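Melibiose/raffinose/stachyose-binding protein MelE (Bacillus subtilis subsp. subtilis str. 168, PDB 4R6H) binds melibiose, raffinose and stachyose as the solute-binding component of the MelEDC-MsmX ABC transporter, which imports these sugars into the cell. Local coordinates at residues Y198-T203 with F267-G272; D164-A169 with V182-A187; S192-Y197 with V390-A395; F228-E233 with P293-G298. All coordinates share one frame; numbering follows the deposited sequence.

Contact 1 (Y198-T203 with F267-G272); sequences YDQFAT and FTMQGG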
loop_
_atom_site.group_PDB
_atom_site.type_symbol
_atom_site.label_atom_id
_atom_site.label_comp_id
_atom_site.label_asym_id
_atom_site.label_seq_id
_atom_site.Cartn_x
_atom_site.Cartn_y
_atom_site.Cartn_z
ATOM N N TYR A 198 -0.582 -1.188 -12.378
ATOM C CA TYR A 198 -2.003 -1.110 -12.709
ATOM C C TYR A 198 -2.824 -0.580 -11.550
ATOM O O TYR A 198 -3.710 0.259 -11.731
ATOM C CB TYR A 198 -2.539 -2.443 -13.158
ATOM C CG TYR A 198 -2.239 -2.875 -14.582
ATOM C CD1 TYR A 198 -2.729 -2.163 -15.679
ATOM C CD2 TYR A 198 -1.585 -4.068 -14.847
ATOM C CE1 TYR A 198 -2.510 -2.597 -16.987
ATOM C CE2 TYR A 198 -1.384 -4.504 -16.137
ATOM C CZ TYR A 198 -1.871 -3.783 -17.205
ATOM O OH TYR A 198 -1.633 -4.263 -18.481
ATOM N N ASP A 199 -2.584 -1.134 -10.357
ATOM C CA ASP A 199 -3.382 -0.787 -9.192
ATOM C C ASP A 199 -3.243 0.690 -8.836
ATOM O O ASP A 199 -4.265 1.389 -8.604
ATOM C CB ASP A 199 -2.967 -1.712 -8.012
ATOM C CG ASP A 199 -4.037 -1.894 -6.975
ATOM O OD1 ASP A 199 -5.203 -1.644 -7.217
ATOM O OD2 ASP A 199 -3.694 -2.427 -5.921
ATOM N N GLN A 200 -2.014 1.202 -8.767
ATOM C CA GLN A 200 -1.820 2.578 -8.391
ATOM C C GLN A 200 -2.428 3.519 -9.426
ATOM O O GLN A 200 -3.110 4.453 -9.054
ATOM C CB GLN A 200 -0.350 2.972 -8.184
ATOM C CG GLN A 200 0.234 2.544 -6.870
ATOM C CD GLN A 200 1.661 3.023 -6.630
ATOM O OE1 GLN A 200 2.467 2.256 -6.137
ATOM N NE2 GLN A 200 1.913 4.317 -6.810
ATOM N N PHE A 201 -2.162 3.259 -10.716
ATOM C CA PHE A 201 -2.630 4.213 -11.740
ATOM C C PHE A 201 -4.128 4.093 -12.025
ATOM O O PHE A 201 -4.729 5.001 -12.590
ATOM C CB PHE A 201 -1.777 4.172 -12.999
ATOM C CG PHE A 201 -0.466 4.896 -12.876
ATOM C CD1 PHE A 201 -0.413 6.299 -12.822
ATOM C CD2 PHE A 201 0.716 4.195 -12.832
ATOM C CE1 PHE A 201 0.810 6.941 -12.734
ATOM C CE2 PHE A 201 1.945 4.834 -12.779
ATOM C CZ PHE A 201 1.983 6.236 -12.707
ATOM N N ALA A 202 -4.748 2.989 -11.631
ATOM C CA ALA A 202 -6.207 2.873 -11.759
ATOM C C ALA A 202 -6.940 3.945 -10.964
ATOM O O ALA A 202 -8.011 4.397 -11.346
ATOM C CB ALA A 202 -6.671 1.506 -11.274
ATOM N N THR A 203 -6.360 4.396 -9.848
ATOM C CA THR A 203 -6.961 5.464 -9.041
ATOM C C THR A 203 -7.079 6.825 -9.768
ATOM O O THR A 203 -8.220 7.320 -9.914
ATOM C CB THR A 203 -6.276 5.534 -7.649
ATOM O OG1 THR A 203 -6.639 4.365 -6.871
ATOM C CG2 THR A 203 -6.662 6.755 -6.855
ATOM N N PHE A 267 13.443 6.147 -12.275
ATOM C CA PHE A 267 12.177 5.966 -11.549
ATOM C C PHE A 267 11.877 4.489 -11.339
ATOM O O PHE A 267 12.215 3.637 -12.156
ATOM C CB PHE A 267 11.018 6.506 -12.342
ATOM C CG PHE A 267 10.989 7.991 -12.506
ATOM C CD1 PHE A 267 10.312 8.790 -11.585
ATOM C CD2 PHE A 267 11.534 8.598 -13.645
ATOM C CE1 PHE A 267 10.205 10.155 -11.789
ATOM C CE2 PHE A 267 11.455 9.972 -13.831
ATOM C CZ PHE A 267 10.787 10.751 -12.914
ATOM N N THR A 268 11.137 4.213 -10.270
ATOM C CA THR A 268 10.540 2.887 -10.061
ATOM C C THR A 268 9.323 3.063 -9.184
ATOM O O THR A 268 9.200 4.078 -8.522
ATOM C CB THR A 268 11.561 1.858 -9.513
ATOM O OG1 THR A 268 11.047 0.541 -9.675
ATOM C CG2 THR A 268 11.890 2.092 -8.041
ATOM N N MET A 269 8.395 2.108 -9.199
ATOM C CA MET A 269 7.246 2.193 -8.304
ATOM C C MET A 269 7.684 2.045 -6.881
ATOM O O MET A 269 8.659 1.355 -6.563
ATOM C CB MET A 269 6.225 1.106 -8.618
ATOM C CG MET A 269 5.633 1.068 -10.015
ATOM S SD MET A 269 4.580 2.373 -10.624
ATOM C CE MET A 269 3.263 2.405 -9.370
ATOM N N GLN A 270 6.985 2.758 -5.995
ATOM C CA GLN A 270 7.479 2.823 -4.638
ATOM C C GLN A 270 7.393 1.489 -3.926
ATOM O O GLN A 270 6.355 0.828 -3.957
ATOM C CB GLN A 270 6.655 3.831 -3.924
ATOM C CG GLN A 270 7.317 4.364 -2.709
ATOM C CD GLN A 270 6.521 5.515 -2.225
ATOM O OE1 GLN A 270 6.086 6.348 -3.035
ATOM N NE2 GLN A 270 6.353 5.612 -0.928
ATOM N N GLY A 271 8.491 1.105 -3.283
ATOM C CA GLY A 271 8.523 -0.104 -2.458
ATOM C C GLY A 271 8.535 0.174 -0.955
ATOM O O GLY A 271 8.138 -0.681 -0.149
ATOM N N GLY A 272 9.002 1.363 -0.571
ATOM C CA GLY A 272 8.912 1.810 0.817
ATOM C C GLY A 272 10.241 1.994 1.540
ATOM O O GLY A 272 10.319 2.847 2.403
#
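Bends at chi2 (-66°) and chi3 (-56°) fold the M269 side chain back on itself, while Q200, with CG beside its backbone N and the chain extended beyond (chi2 -176°), reaches out from helix 192-206 to meet it from the opposite direction. The two side chains overlap at a single methyl group. M269 CE lies over one face of the Q200 carboxamide, almost directly above its carbon, with Q200 CD and M269 CE 3.2 Å apart. M269 CE is also 3.3 Å from Q200 OE1 and 3.5 Å from Q200 NE2, a tight fit for an apolar group on a flat polar one. The sulfur turns to a different neighbour: M269 SD approaches F201 CE2 at 4.2 Å in a Met-aromatic contact, obliquely placed, 5.4 Å from the centroid of the F201 ring.

The amide has its polar partners outside the two segments. Q200 OE1 accepts a hydrogen bond from Q196 NE2, and Q200 NE2 is bonded to G144 O and T292 OG1, which together should fix the rotation of the group. M269, at the end of strand 265-269, thus packs a helix on the mixed sheet of an alpha/beta lobe. No hydrogen bond joins the two segments, and the adhesion is probably mainly van der Waals, with a buried amide whose polarity is met by Q196 of its own helix, G144 of strand 141-148 and T292 of the loop after strand 287-291.

Contact 2 (D164-A169 with V182-A187); sequences DDFIKA and VPFWFA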
loop_
_atom_site.group_PDB
_atom_site.type_symbol
_atom_site.label_atom_id
_atom_site.label_comp_id
_atom_site.label_asym_id
_atom_site.label_seq_id
_atom_site.Cartn_x
_atom_site.Cartn_y
_atom_site.Cartn_z
ATOM N N ASP A 164 1.384 12.275 -18.720
ATOM C CA ASP A 164 2.052 12.792 -19.917
ATOM C C ASP A 164 3.421 13.394 -19.596
ATOM O O ASP A 164 4.392 13.134 -20.306
ATOM C CB ASP A 164 1.159 13.772 -20.683
ATOM C CG ASP A 164 0.003 13.081 -21.431
ATOM O OD1 ASP A 164 0.050 11.846 -21.641
ATOM O OD2 ASP A 164 -0.948 13.821 -21.792
ATOM N N ASP A 165 3.494 14.139 -18.494
ATOM C CA ASP A 165 4.780 14.696 -18.086
ATOM C C ASP A 165 5.754 13.617 -17.608
ATOM O O ASP A 165 6.968 13.692 -17.803
ATOM C CB ASP A 165 4.576 15.760 -17.034
ATOM C CG ASP A 165 4.074 17.070 -17.618
ATOM O OD1 ASP A 165 4.137 17.248 -18.857
ATOM O OD2 ASP A 165 3.583 17.875 -16.834
ATOM N N PHE A 166 5.213 12.554 -17.000
ATOM C CA PHE A 166 6.030 11.411 -16.594
ATOM C C PHE A 166 6.690 10.739 -17.808
ATOM O O PHE A 166 7.877 10.516 -17.861
ATOM C CB PHE A 166 5.117 10.447 -15.785
ATOM C CG PHE A 166 5.804 9.182 -15.292
ATOM C CD1 PHE A 166 7.093 9.162 -14.763
ATOM C CD2 PHE A 166 5.111 7.980 -15.349
ATOM C CE1 PHE A 166 7.678 7.990 -14.351
ATOM C CE2 PHE A 166 5.671 6.811 -14.896
ATOM C CZ PHE A 166 6.964 6.812 -14.401
ATOM N N ILE A 167 5.856 10.388 -18.786
ATOM C CA ILE A 167 6.347 9.728 -19.993
ATOM C C ILE A 167 7.370 10.641 -20.723
ATOM O O ILE A 167 8.387 10.158 -21.170
ATOM C CB ILE A 167 5.180 9.334 -20.909
ATOM C CG1 ILE A 167 4.345 8.262 -20.225
ATOM C CG2 ILE A 167 5.706 8.898 -22.278
ATOM C CD1 ILE A 167 3.062 8.012 -20.963
ATOM N N LYS A 168 7.083 11.940 -20.760
ATOM C CA LYS A 168 8.033 12.884 -21.364
ATOM C C LYS A 168 9.383 12.859 -20.621
ATOM O O LYS A 168 10.460 12.771 -21.243
ATOM C CB LYS A 168 7.453 14.278 -21.379
ATOM C CG LYS A 168 8.307 15.312 -22.108
ATOM C CD LYS A 168 7.456 16.570 -22.293
ATOM C CE LYS A 168 8.280 17.800 -22.589
ATOM N NZ LYS A 168 7.354 18.966 -22.663
ATOM N N ALA A 169 9.331 12.817 -19.288
ATOM C CA ALA A 169 10.579 12.675 -18.527
ATOM C C ALA A 169 11.338 11.404 -18.867
ATOM O O ALA A 169 12.552 11.390 -18.955
ATOM C CB ALA A 169 10.298 12.723 -17.025
ATOM N N VAL A 182 18.164 3.313 -16.990
ATOM C CA VAL A 182 16.775 2.813 -17.183
ATOM C C VAL A 182 15.798 3.886 -16.725
ATOM O O VAL A 182 15.820 4.271 -15.535
ATOM C CB VAL A 182 16.518 1.537 -16.415
ATOM C CG1 VAL A 182 15.076 1.131 -16.602
ATOM C CG2 VAL A 182 17.464 0.416 -16.847
ATOM N N PRO A 183 14.901 4.359 -17.624
ATOM C CA PRO A 183 14.051 5.441 -17.160
ATOM C C PRO A 183 13.042 4.970 -16.093
ATOM O O PRO A 183 12.877 5.695 -15.079
ATOM C CB PRO A 183 13.369 5.952 -18.433
ATOM C CG PRO A 183 14.302 5.536 -19.526
ATOM C CD PRO A 183 14.898 4.266 -19.104
ATOM N N PHE A 184 12.412 3.803 -16.279
ATOM C CA PHE A 184 11.386 3.316 -15.335
ATOM C C PHE A 184 11.582 1.840 -15.198
ATOM O O PHE A 184 11.429 1.127 -16.148
ATOM C CB PHE A 184 10.041 3.661 -15.932
ATOM C CG PHE A 184 8.837 3.393 -15.066
ATOM C CD1 PHE A 184 8.903 3.388 -13.670
ATOM C CD2 PHE A 184 7.589 3.266 -15.666
ATOM C CE1 PHE A 184 7.759 3.214 -12.904
ATOM C CE2 PHE A 184 6.437 3.116 -14.901
ATOM C CZ PHE A 184 6.532 3.063 -13.525
ATOM N N TRP A 185 11.983 1.369 -14.036
ATOM C CA TRP A 185 12.445 -0.006 -13.857
ATOM C C TRP A 185 11.427 -0.882 -13.194
ATOM O O TRP A 185 10.804 -0.492 -12.227
ATOM C CB TRP A 185 13.729 -0.018 -13.015
ATOM C CG TRP A 185 14.448 -1.326 -12.950
ATOM C CD1 TRP A 185 15.454 -1.761 -13.768
ATOM C CD2 TRP A 185 14.289 -2.319 -11.952
ATOM N NE1 TRP A 185 15.898 -2.996 -13.364
ATOM C CE2 TRP A 185 15.210 -3.368 -12.239
ATOM C CE3 TRP A 185 13.459 -2.447 -10.839
ATOM C CZ2 TRP A 185 15.292 -4.524 -11.444
ATOM C CZ3 TRP A 185 13.552 -3.584 -10.062
ATOM C CH2 TRP A 185 14.478 -4.589 -10.346
ATOM N N PHE A 186 11.231 -2.065 -13.773
ATOM C CA PHE A 186 10.350 -3.106 -13.233
ATOM C C PHE A 186 11.068 -4.398 -12.958
ATOM O O PHE A 186 11.800 -4.916 -13.823
ATOM C CB PHE A 186 9.205 -3.453 -14.248
ATOM C CG PHE A 186 8.101 -2.449 -14.288
ATOM C CD1 PHE A 186 8.202 -1.340 -15.084
ATOM C CD2 PHE A 186 6.971 -2.612 -13.524
ATOM C CE1 PHE A 186 7.186 -0.397 -15.136
ATOM C CE2 PHE A 186 5.941 -1.699 -13.560
ATOM C CZ PHE A 186 6.054 -0.572 -14.374
ATOM N N ALA A 187 10.774 -4.946 -11.804
ATOM C CA ALA A 187 11.214 -6.308 -11.480
ATOM C C ALA A 187 10.121 -7.285 -12.006
ATOM O O ALA A 187 9.404 -7.894 -11.218
ATOM C CB ALA A 187 11.438 -6.465 -9.994
#
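F166 and F184 form a T-shaped, edge-to-face pair that fastens helix 163-177 to the mixed sheet of an alpha/beta lobe in this two-lobed solute-binding protein. The rings are turned 76° against each other, and their centroids are 5.0 Å apart. F166 supplies the edge and F184 the face: the F166 side chain crosses F184 at about a right angle and presents its CE2-CZ corner, with F166 CZ and F184 CE2 separated by 3.8 Å. Both residues hold CG anti to the backbone N (chi1 179° in F166), which places each CG beside its carbonyl carbon, and from there the rings meet between helix and sheet.

Here an aromatic ring is used on two sides. The face of F184 opposite F166 is met by F186 CE1, which lies nearer the rim, so that F184 is sandwiched between a residue of the helix and one two places further along its own chain. F166, for its part, enters a second edge-to-face pair with F267 of strand 265-269, the parallel neighbour of strand 182-185. M238 of helix 229-240 touches both F166 and F184, while L170, further along helix 163-177, packs on P183 and F184. The result is a buried aromatic cluster where the chain turns a corner at P183 and F184.

How closely the edge is centred can be read from single atoms: F166 CZ stands 3.6 Å above the plane of the F184 ring, 4.0 Å from F184 CG and 3.9 Å from F184 CZ across the ring.

Contact 3 (S192-Y197 with V390-A395); sequences SSFAQY and VGQELA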
loop_
_atom_site.group_PDB
_atom_site.type_symbol
_atom_site.label_atom_id
_atom_site.label_comp_id
_atom_site.label_asym_id
_atom_site.label_seq_id
_atom_site.Cartn_x
_atom_site.Cartn_y
_atom_site.Cartn_z
ATOM N N SER A 192 3.725 -9.232 -9.338
ATOM C CA SER A 192 3.175 -8.169 -8.492
ATOM C C SER A 192 3.789 -6.806 -8.922
ATOM O O SER A 192 3.224 -5.739 -8.621
ATOM C CB SER A 192 3.413 -8.460 -6.995
ATOM O OG SER A 192 4.748 -8.221 -6.697
ATOM N N SER A 193 4.952 -6.808 -9.569
ATOM C CA SER A 193 5.547 -5.542 -10.055
ATOM C C SER A 193 4.624 -4.852 -11.035
ATOM O O SER A 193 4.509 -3.614 -11.053
ATOM C CB SER A 193 6.911 -5.816 -10.688
ATOM O OG SER A 193 7.757 -6.383 -9.681
ATOM N N PHE A 194 4.000 -5.625 -11.916
ATOM C CA PHE A 194 3.050 -5.027 -12.856
ATOM C C PHE A 194 1.709 -4.757 -12.215
ATOM O O PHE A 194 1.029 -3.767 -12.528
ATOM C CB PHE A 194 2.869 -5.900 -14.086
ATOM C CG PHE A 194 4.139 -6.102 -14.860
ATOM C CD1 PHE A 194 4.720 -5.025 -15.517
ATOM C CD2 PHE A 194 4.764 -7.350 -14.934
ATOM C CE1 PHE A 194 5.890 -5.188 -16.233
ATOM C CE2 PHE A 194 5.927 -7.517 -15.651
ATOM C CZ PHE A 194 6.502 -6.439 -16.286
ATOM N N ALA A 195 1.295 -5.608 -11.277
ATOM C CA ALA A 195 0.085 -5.334 -10.569
ATOM C C ALA A 195 0.140 -3.989 -9.872
ATOM O O ALA A 195 -0.862 -3.256 -9.806
ATOM C CB ALA A 195 -0.267 -6.452 -9.586
ATOM N N GLN A 196 1.282 -3.673 -9.282
ATOM C CA GLN A 196 1.419 -2.415 -8.568
ATOM C C GLN A 196 1.189 -1.204 -9.504
ATOM O O GLN A 196 0.571 -0.199 -9.125
ATOM C CB GLN A 196 2.803 -2.327 -7.909
ATOM C CG GLN A 196 2.949 -1.079 -7.075
ATOM C CD GLN A 196 4.153 -1.021 -6.167
ATOM O OE1 GLN A 196 4.893 -1.980 -6.021
ATOM N NE2 GLN A 196 4.316 0.127 -5.499
ATOM N N TYR A 197 1.751 -1.318 -10.707
ATOM C CA TYR A 197 1.566 -0.287 -11.731
ATOM C C TYR A 197 0.071 -0.091 -12.031
ATOM O O TYR A 197 -0.464 1.035 -12.018
ATOM C CB TYR A 197 2.379 -0.653 -13.002
ATOM C CG TYR A 197 1.914 0.077 -14.228
ATOM C CD1 TYR A 197 2.303 1.402 -14.478
ATOM C CD2 TYR A 197 1.022 -0.523 -15.088
ATOM C CE1 TYR A 197 1.808 2.089 -15.594
ATOM C CE2 TYR A 197 0.516 0.150 -16.184
ATOM C CZ TYR A 197 0.949 1.435 -16.455
ATOM O OH TYR A 197 0.425 2.104 -17.554
ATOM N N VAL A 390 -1.732 -10.230 -16.282
ATOM C CA VAL A 390 -1.907 -9.614 -17.595
ATOM C C VAL A 390 -0.734 -8.688 -17.914
ATOM O O VAL A 390 -0.290 -8.579 -19.059
ATOM C CB VAL A 390 -3.271 -8.914 -17.784
ATOM C CG1 VAL A 390 -4.406 -9.928 -17.622
ATOM C CG2 VAL A 390 -3.454 -7.688 -16.893
ATOM N N GLY A 391 -0.217 -8.012 -16.884
ATOM C CA GLY A 391 0.928 -7.173 -17.115
ATOM C C GLY A 391 2.157 -7.956 -17.507
ATOM O O GLY A 391 2.902 -7.560 -18.398
ATOM N N GLN A 392 2.364 -9.120 -16.872
ATOM C CA GLN A 392 3.490 -9.943 -17.226
ATOM C C GLN A 392 3.329 -10.513 -18.640
ATOM O O GLN A 392 4.295 -10.574 -19.427
ATOM C CB GLN A 392 3.606 -11.071 -16.204
ATOM C CG GLN A 392 4.997 -11.556 -15.998
ATOM C CD GLN A 392 5.066 -12.509 -14.829
ATOM O OE1 GLN A 392 4.242 -13.442 -14.714
ATOM N NE2 GLN A 392 6.029 -12.289 -13.947
ATOM N N GLU A 393 2.101 -10.887 -18.998
ATOM C CA GLU A 393 1.847 -11.361 -20.346
ATOM C C GLU A 393 2.012 -10.262 -21.418
ATOM O O GLU A 393 2.449 -10.517 -22.538
ATOM C CB GLU A 393 0.462 -12.027 -20.421
ATOM C CG GLU A 393 0.427 -13.361 -19.705
ATOM C CD GLU A 393 -0.761 -14.195 -20.118
ATOM O OE1 GLU A 393 -1.853 -13.871 -19.661
ATOM O OE2 GLU A 393 -0.570 -15.180 -20.863
ATOM N N LEU A 394 1.672 -9.025 -21.062
ATOM C CA LEU A 394 1.913 -7.899 -21.940
ATOM C C LEU A 394 3.421 -7.747 -22.129
ATOM O O LEU A 394 3.913 -7.686 -23.268
ATOM C CB LEU A 394 1.306 -6.619 -21.337
ATOM C CG LEU A 394 1.495 -5.346 -22.173
ATOM C CD1 LEU A 394 0.496 -4.335 -21.638
ATOM C CD2 LEU A 394 2.898 -4.714 -22.115
ATOM N N ALA A 395 4.179 -7.739 -21.035
ATOM C CA ALA A 395 5.615 -7.482 -21.136
ATOM C C ALA A 395 6.315 -8.579 -21.919
ATOM O O ALA A 395 7.344 -8.340 -22.575
ATOM C CB ALA A 395 6.251 -7.345 -19.751
#
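The F194 ring has a peptide group on one face: G391 O stands over its centre, 3.9 Å above the plane, with the carbonyl carbon of the same residue above the CG-CD2 side, F194 CD2 to G391 C being 3.7 Å. On the other side of the plane, well displaced from the ring centre, is the F186 ring, tilted only about 20° from that of F194. Two further neighbours approach obliquely. F194 CD2 is 3.6 Å from Q392 N, and at the far end of the ring F194 CZ meets the methyl of A395, with CZ and CB 3.6 Å apart.

CB of F194 points toward helix 383-395, and chi1 -61° lays the ring along it from G391 to A395. G391 has no side chain to intervene, and F194 CB comes to 3.8 Å from G391 CA. Q392 contributes its aliphatic CB and CG beside the ring, while its side-chain NE2 is bonded to G188 O, just ahead of helix 192-206.

The short helix axes pass within 8.3 Å at 106°. In this nearly perpendicular helix-helix crossing G391 lets the backbones come to 5.2 Å between the CA atoms of F194 and G391, and it packs helix 383-395, from late in the chain, on helix 192-206 of the same alpha/beta lobe.

Contact 4 (F228-E233 with P293-G298); sequences FTYLSE and PAIHPG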
loop_
_atom_site.group_PDB
_atom_site.type_symbol
_atom_site.label_atom_id
_atom_site.label_comp_id
_atom_site.label_asym_id
_atom_site.label_seq_id
_atom_site.Cartn_x
_atom_site.Cartn_y
_atom_site.Cartn_z
ATOM N N PHE A 228 -10.261 0.745 -19.060
ATOM C CA PHE A 228 -9.020 0.364 -18.407
ATOM C C PHE A 228 -7.899 0.228 -19.448
ATOM O O PHE A 228 -6.721 0.189 -19.080
ATOM C CB PHE A 228 -9.199 -0.972 -17.687
ATOM C CG PHE A 228 -8.247 -1.202 -16.527
ATOM C CD1 PHE A 228 -8.549 -0.667 -15.304
ATOM C CD2 PHE A 228 -7.100 -1.996 -16.661
ATOM C CE1 PHE A 228 -7.731 -0.892 -14.215
ATOM C CE2 PHE A 228 -6.267 -2.205 -15.566
ATOM C CZ PHE A 228 -6.590 -1.656 -14.358
ATOM N N THR A 229 -8.234 0.110 -20.739
ATOM C CA THR A 229 -7.237 -0.206 -21.751
ATOM C C THR A 229 -6.088 0.777 -21.829
ATOM O O THR A 229 -4.939 0.402 -22.145
ATOM C CB THR A 229 -7.928 -0.321 -23.153
ATOM O OG1 THR A 229 -9.020 -1.247 -23.047
ATOM C CG2 THR A 229 -6.997 -0.754 -24.223
ATOM N N TYR A 230 -6.441 2.022 -21.539
ATOM C CA TYR A 230 -5.414 3.078 -21.457
ATOM C C TYR A 230 -4.149 2.676 -20.698
ATOM O O TYR A 230 -3.031 2.893 -21.176
ATOM C CB TYR A 230 -6.030 4.323 -20.820
ATOM C CG TYR A 230 -5.071 5.443 -20.565
ATOM C CD1 TYR A 230 -4.728 6.331 -21.557
ATOM C CD2 TYR A 230 -4.524 5.654 -19.293
ATOM C CE1 TYR A 230 -3.860 7.401 -21.313
ATOM C CE2 TYR A 230 -3.651 6.718 -19.067
ATOM C CZ TYR A 230 -3.338 7.577 -20.050
ATOM O OH TYR A 230 -2.456 8.602 -19.780
ATOM N N LEU A 231 -4.329 2.029 -19.545
ATOM C CA LEU A 231 -3.136 1.654 -18.785
ATOM C C LEU A 231 -2.263 0.593 -19.447
ATOM O O LEU A 231 -1.021 0.591 -19.323
ATOM C CB LEU A 231 -3.509 1.195 -17.369
ATOM C CG LEU A 231 -4.205 2.272 -16.528
ATOM C CD1 LEU A 231 -4.689 1.651 -15.235
ATOM C CD2 LEU A 231 -3.305 3.452 -16.311
ATOM N N SER A 232 -2.911 -0.305 -20.181
ATOM C CA SER A 232 -2.150 -1.284 -20.924
ATOM C C SER A 232 -1.413 -0.662 -22.148
ATOM O O SER A 232 -0.287 -1.061 -22.482
ATOM C CB SER A 232 -3.065 -2.409 -21.390
ATOM O OG SER A 232 -3.495 -3.203 -20.266
ATOM N N GLU A 233 -2.091 0.293 -22.777
ATOM C CA GLU A 233 -1.476 1.039 -23.879
ATOM C C GLU A 233 -0.239 1.800 -23.414
ATOM O O GLU A 233 0.803 1.753 -24.080
ATOM C CB GLU A 233 -2.477 1.945 -24.569
ATOM C CG GLU A 233 -3.444 1.125 -25.412
ATOM C CD GLU A 233 -4.610 1.921 -25.866
ATOM O OE1 GLU A 233 -5.170 2.665 -25.052
ATOM O OE2 GLU A 233 -4.944 1.811 -27.041
ATOM N N PRO A 293 1.316 10.344 -10.280
ATOM C CA PRO A 293 0.813 11.359 -11.208
ATOM C C PRO A 293 -0.657 11.198 -11.566
ATOM O O PRO A 293 -1.163 10.078 -11.695
ATOM C CB PRO A 293 1.685 11.150 -12.432
ATOM C CG PRO A 293 2.986 10.610 -11.908
ATOM C CD PRO A 293 2.537 9.700 -10.767
ATOM N N ALA A 294 -1.299 12.342 -11.786
ATOM C CA ALA A 294 -2.663 12.396 -12.276
ATOM C C ALA A 294 -2.719 12.049 -13.765
ATOM O O ALA A 294 -1.711 12.087 -14.469
ATOM C CB ALA A 294 -3.212 13.801 -12.065
ATOM N N ILE A 295 -3.933 11.705 -14.201
ATOM C CA ILE A 295 -4.175 11.314 -15.588
ATOM C C ILE A 295 -5.110 12.271 -16.310
ATOM O O ILE A 295 -4.871 12.571 -17.487
ATOM C CB ILE A 295 -4.676 9.848 -15.631
ATOM C CG1 ILE A 295 -3.487 8.917 -15.371
ATOM C CG2 ILE A 295 -5.289 9.465 -17.006
ATOM C CD1 ILE A 295 -3.860 7.467 -15.085
ATOM N N HIS A 296 -6.171 12.713 -15.665
ATOM C CA HIS A 296 -7.120 13.618 -16.310
ATOM C C HIS A 296 -6.736 15.085 -16.112
ATOM O O HIS A 296 -6.195 15.474 -15.096
ATOM C CB HIS A 296 -8.511 13.378 -15.764
ATOM C CG HIS A 296 -9.009 12.001 -16.012
ATOM N ND1 HIS A 296 -9.450 11.580 -17.246
ATOM C CD2 HIS A 296 -9.081 10.922 -15.197
ATOM C CE1 HIS A 296 -9.776 10.307 -17.181
ATOM N NE2 HIS A 296 -9.545 9.878 -15.951
ATOM N N PRO A 297 -7.046 15.924 -17.100
ATOM C CA PRO A 297 -6.676 17.336 -16.997
ATOM C C PRO A 297 -7.290 18.007 -15.795
ATOM O O PRO A 297 -8.454 17.808 -15.474
ATOM C CB PRO A 297 -7.224 17.971 -18.295
ATOM C CG PRO A 297 -7.894 16.892 -19.067
ATOM C CD PRO A 297 -7.746 15.580 -18.362
ATOM N N GLY A 298 -6.455 18.787 -15.118
ATOM C CA GLY A 298 -6.891 19.529 -13.952
ATOM C C GLY A 298 -6.879 18.737 -12.657
ATOM O O GLY A 298 -7.038 19.332 -11.604
#
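I295 fits against two consecutive residues of helix 229-240 with its two branches. Its CG2 methyl meets the tyrosine, Y230 CE2 to I295 CG2 being 3.8 Å, and the same methyl is 4.1 Å from Y230 OH. I295 CD1 touches both residues, 4.1 Å from Y230 CE2 and 4.2 Å from L231 CD2. The tyrosine and isoleucine side chains run alongside one another, pointing opposite ways, so they meet along their flanks, and the methyl comes to the ring obliquely. No hydrogen bond crosses between the segments.

Y230 holds CG anti to its backbone N (chi1 175°) and points toward the loop. In I295 it is CG2 that is anti, which puts this methyl against Y230 and leaves CG1, beside the N, to carry CD1 toward L231.

A second shell surrounds these groups. M163 of helix 163-177 touches both Y230 and I295, and L205 touches the tyrosine. L231 lays its other methyl, CD1, 3.9 Å above the face of the F228 ring, and also packs on Y198 and F201 of helix 192-206. On the loop side, A294 makes backbone hydrogen bonds with E161 and M163, while H296 is bonded through NE2 to L205 O and stacks on the ring of H212, which probably steadies the chain before and after I295.

What emerges is an irregular connection that seats one branched aliphatic side chain on a partly buried flank of helix 229-240, a loop-on-helix packing that joins the link between strands 287-291 and 303-306 to that helix within the alpha/beta lobe.

How the contacts relate
Contacts 1 and 2 are buried, whereas contacts 3 and 4 lie partly open to solvent. Contacts 1 and 3 share helix 192-206, which contributes F194 to contact 3 and Q200 and F201 to contact 1; contacts 1 and 2 meet in one sheet, where strands 265-269 and 182-185 are neighbours and M269 SD packs on F184 CZ. Contact 4 joins this body through hydrogen bonds from Y197 OH to L231 O and between Y198 OH and S232 OG. The chemistry follows the place: a methyl over an amide in contact 1, crossed rings in contact 2, a ring on backbone and a methyl in contact 3, an isoleucine against tyrosine and leucine in contact 4. No hydrogen bond crosses any of the four.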